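Local coordinates for FAD:protein FMN transferase (Pseudomonas stutzeri ATCC 14405 = CCUG 16156, PDB 5MGY), which probably transfers the FMN moiety of FAD to a threonine side chain of a target protein, using magnesium, as in the maturation of NosR, at residues Arg130-Leu138 and Lys147-Phe155. Sequence-based numbering, arbitrary orientation.
Sequences RALTGQQHL and KAVALQLDF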
loop_
_atom_site.group_PDB
_atom_site.type_symbol
_atom_site.label_atom_id
_atom_site.label_comp_id
_atom_site.label_asym_id
_atom_site.label_seq_id
_atom_site.Cartn_x
_atom_site.Cartn_y
_atom_site.Cartn_z
ATOM N N ARG A 130 -16.340 3.016 -16.543
ATOM C CA ARG A 130 -15.572 1.793 -16.764
ATOM C C ARG A 130 -14.921 1.765 -18.131
ATOM O O ARG A 130 -13.867 1.182 -18.293
ATOM C CB ARG A 130 -16.399 0.516 -16.520
ATOM C CG ARG A 130 -16.053 -0.213 -15.200
ATOM C CD ARG A 130 -16.760 -1.565 -15.031
ATOM N NE ARG A 130 -18.178 -1.404 -15.392
ATOM C CZ ARG A 130 -18.792 -1.837 -16.507
ATOM N NH1 ARG A 130 -18.166 -2.552 -17.444
ATOM N NH2 ARG A 130 -20.084 -1.557 -16.677
ATOM N N ALA A 131 -15.528 2.390 -19.130
ATOM C CA ALA A 131 -14.873 2.476 -20.464
ATOM C C ALA A 131 -13.615 3.360 -20.482
ATOM O O ALA A 131 -12.807 3.172 -21.350
ATOM C CB ALA A 131 -15.848 2.913 -21.528
ATOM N N LEU A 132 -13.458 4.270 -19.506
ATOM C CA LEU A 132 -12.196 5.002 -19.270
ATOM C C LEU A 132 -11.177 4.307 -18.349
ATOM O O LEU A 132 -10.172 4.939 -17.957
ATOM C CB LEU A 132 -12.470 6.403 -18.691
ATOM C CG LEU A 132 -13.568 7.246 -19.372
ATOM C CD1 LEU A 132 -13.834 8.608 -18.694
ATOM C CD2 LEU A 132 -13.206 7.302 -20.870
ATOM N N THR A 133 -11.445 3.044 -18.001
ATOM C CA THR A 133 -10.573 2.304 -17.103
ATOM C C THR A 133 -9.972 1.172 -17.874
ATOM O O THR A 133 -10.333 0.956 -19.033
ATOM C CB THR A 133 -11.296 1.770 -15.850
ATOM O OG1 THR A 133 -12.249 0.787 -16.234
ATOM C CG2 THR A 133 -12.022 2.849 -15.095
ATOM N N GLY A 134 -9.004 0.512 -17.230
ATOM C CA GLY A 134 -8.356 -0.699 -17.748
ATOM C C GLY A 134 -6.850 -0.682 -17.956
ATOM O O GLY A 134 -6.395 -0.240 -18.992
ATOM N N GLN A 135 -6.104 -1.242 -17.010
ATOM C CA GLN A 135 -4.623 -1.468 -17.073
ATOM C C GLN A 135 -4.089 -1.901 -18.412
ATOM O O GLN A 135 -3.000 -1.531 -18.802
ATOM C CB GLN A 135 -4.245 -2.543 -16.019
ATOM C CG GLN A 135 -2.758 -2.725 -15.706
ATOM C CD GLN A 135 -2.292 -1.942 -14.448
ATOM O OE1 GLN A 135 -2.909 -2.042 -13.351
ATOM N NE2 GLN A 135 -1.169 -1.155 -14.603
ATOM N N GLN A 136 -4.839 -2.718 -19.119
ATOM C CA GLN A 136 -4.405 -3.184 -20.457
ATOM C C GLN A 136 -4.219 -2.059 -21.448
ATOM O O GLN A 136 -3.482 -2.230 -22.445
ATOM C CB GLN A 136 -5.378 -4.216 -21.069
ATOM C CG GLN A 136 -6.748 -3.746 -21.522
ATOM C CD GLN A 136 -7.780 -3.637 -20.415
ATOM O OE1 GLN A 136 -7.467 -3.675 -19.224
ATOM N NE2 GLN A 136 -9.042 -3.484 -20.810
ATOM N N HIS A 137 -4.928 -0.944 -21.219
ATOM C CA HIS A 137 -4.806 0.256 -22.033
ATOM C C HIS A 137 -3.598 1.183 -21.722
ATOM O O HIS A 137 -3.398 2.203 -22.397
ATOM C CB HIS A 137 -6.102 1.026 -21.903
ATOM C CG HIS A 137 -7.255 0.332 -22.540
ATOM N ND1 HIS A 137 -8.419 0.041 -21.859
ATOM C CD2 HIS A 137 -7.412 -0.146 -23.795
ATOM C CE1 HIS A 137 -9.250 -0.573 -22.675
ATOM N NE2 HIS A 137 -8.662 -0.694 -23.850
ATOM N N LEU A 138 -2.798 0.815 -20.723
ATOM C CA LEU A 138 -1.675 1.596 -20.286
ATOM C C LEU A 138 -0.434 0.898 -20.756
ATOM O O LEU A 138 -0.309 -0.305 -20.608
ATOM C CB LEU A 138 -1.704 1.640 -18.783
ATOM C CG LEU A 138 -0.750 2.488 -17.994
ATOM C CD1 LEU A 138 -1.000 3.913 -18.391
ATOM C CD2 LEU A 138 -1.007 2.313 -16.518
ATOM N N LYS A 147 -1.557 6.005 -23.251
ATOM C CA LYS A 147 -2.886 5.596 -22.897
ATOM C C LYS A 147 -3.803 5.498 -24.093
ATOM O O LYS A 147 -3.940 6.472 -24.832
ATOM C CB LYS A 147 -3.461 6.506 -21.827
ATOM C CG LYS A 147 -3.772 7.924 -22.224
ATOM C CD LYS A 147 -3.829 8.740 -20.957
ATOM C CE LYS A 147 -4.903 9.769 -20.974
ATOM N NZ LYS A 147 -4.970 10.482 -19.679
ATOM N N ALA A 148 -4.444 4.327 -24.256
ATOM C CA ALA A 148 -5.347 4.071 -25.367
ATOM C C ALA A 148 -6.783 4.545 -25.157
ATOM O O ALA A 148 -7.508 4.683 -26.123
ATOM C CB ALA A 148 -5.351 2.634 -25.685
ATOM N N VAL A 149 -7.188 4.774 -23.908
ATOM C CA VAL A 149 -8.459 5.383 -23.551
ATOM C C VAL A 149 -8.164 6.556 -22.609
ATOM O O VAL A 149 -7.053 6.684 -22.173
ATOM C CB VAL A 149 -9.414 4.344 -22.838
ATOM C CG1 VAL A 149 -9.523 3.006 -23.588
ATOM C CG2 VAL A 149 -9.016 4.095 -21.401
ATOM N N ALA A 150 -9.149 7.360 -22.225
ATOM C CA ALA A 150 -8.889 8.514 -21.306
ATOM C C ALA A 150 -8.629 8.091 -19.883
ATOM O O ALA A 150 -9.398 8.485 -18.992
ATOM C CB ALA A 150 -10.041 9.554 -21.310
ATOM N N LEU A 151 -7.531 7.368 -19.677
ATOM C CA LEU A 151 -7.149 6.855 -18.335
ATOM C C LEU A 151 -6.824 7.920 -17.300
ATOM O O LEU A 151 -6.143 8.925 -17.577
ATOM C CB LEU A 151 -5.924 5.914 -18.399
ATOM C CG LEU A 151 -6.095 4.568 -19.136
ATOM C CD1 LEU A 151 -4.803 3.769 -19.112
ATOM C CD2 LEU A 151 -7.234 3.748 -18.576
ATOM N N GLN A 152 -7.281 7.666 -16.098
ATOM C CA GLN A 152 -6.797 8.432 -14.980
ATOM C C GLN A 152 -6.175 7.483 -13.946
ATOM O O GLN A 152 -6.831 6.560 -13.452
ATOM C CB GLN A 152 -7.922 9.266 -14.453
ATOM C CG GLN A 152 -8.507 10.111 -15.553
ATOM C CD GLN A 152 -9.310 11.265 -14.978
ATOM O OE1 GLN A 152 -10.396 11.070 -14.410
ATOM N NE2 GLN A 152 -8.762 12.479 -15.090
ATOM N N LEU A 153 -4.891 7.712 -13.681
ATOM C CA LEU A 153 -4.135 6.915 -12.762
ATOM C C LEU A 153 -4.246 7.377 -11.345
ATOM O O LEU A 153 -4.555 8.532 -11.077
ATOM C CB LEU A 153 -2.686 6.909 -13.179
ATOM C CG LEU A 153 -2.440 6.401 -14.616
ATOM C CD1 LEU A 153 -0.952 6.223 -14.895
ATOM C CD2 LEU A 153 -3.192 5.127 -14.886
ATOM N N ASP A 154 -4.060 6.426 -10.440
ATOM C CA ASP A 154 -4.018 6.651 -8.978
ATOM C C ASP A 154 -3.053 5.609 -8.378
ATOM O O ASP A 154 -3.203 4.404 -8.581
ATOM C CB ASP A 154 -5.405 6.511 -8.320
ATOM C CG ASP A 154 -5.426 6.985 -6.857
ATOM O OD1 ASP A 154 -6.323 7.777 -6.422
ATOM O OD2 ASP A 154 -4.511 6.590 -6.138
ATOM N N PHE A 155 -2.091 6.079 -7.611
ATOM C CA PHE A 155 -1.026 5.245 -7.182
ATOM C C PHE A 155 -1.139 4.877 -5.710
ATOM O O PHE A 155 -0.223 4.259 -5.157
ATOM C CB PHE A 155 0.332 5.962 -7.492
ATOM C CG PHE A 155 0.717 5.897 -8.949
ATOM C CD1 PHE A 155 1.166 4.701 -9.523
ATOM C CD2 PHE A 155 0.596 7.011 -9.739
ATOM C CE1 PHE A 155 1.463 4.639 -10.869
ATOM C CE2 PHE A 155 0.898 6.960 -11.082
ATOM C CZ PHE A 155 1.324 5.769 -11.658
#
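Val149 sets its CG1 methyl squarely on the imidazole of His137, 3.5 Å from the ring centroid and only 6° off the normal, a CH-pi contact that suits a branched aliphatic residue laid on a flat ring. Followed outward, the histidine first touches Leu151 CD1 with its CB, at 4.1 Å; all five ring atoms, from CG to NE2 at the tip, then share Val149 CG1, and CD2 also approaches Ala148 CB, which comes in obliquely. With CG anti to the carbonyl carbon, chi1 (-68°) carries the ring toward Val149 and chi2 turns its face to the methyl, while CG of Gln136 covers the opposite face. Without the ring, as with an alanine here, Val149 CG1 would probably be left over a gap and Gln136 CG would lose the other face. The backbone of the same residue closes the mouth of a beta hairpin made by strands 138-141 and 144-147: Ala148 N donates to His137 O at 3.0 Å, and next to this bond Leu138 and Lys147 form an antiparallel non-hydrogen-bonded pair. Beyond the hairpin, Leu151 spreads its two methyls, CD1 against Leu138 CB at 3.8 Å and CD2 against the backbone of Leu132 and Thr133. Leu138, its CG anti to the backbone N (chi1 -174°), reaches tip to tip with Leu153, CD2 to CD2 at 3.9 Å, and Phe65 of helix 61-67 touches both leucines. The long chain of Lys147 lets NZ bond Leu151 O at 2.9 Å, besides the carbonyls of Phe65 and Leu68.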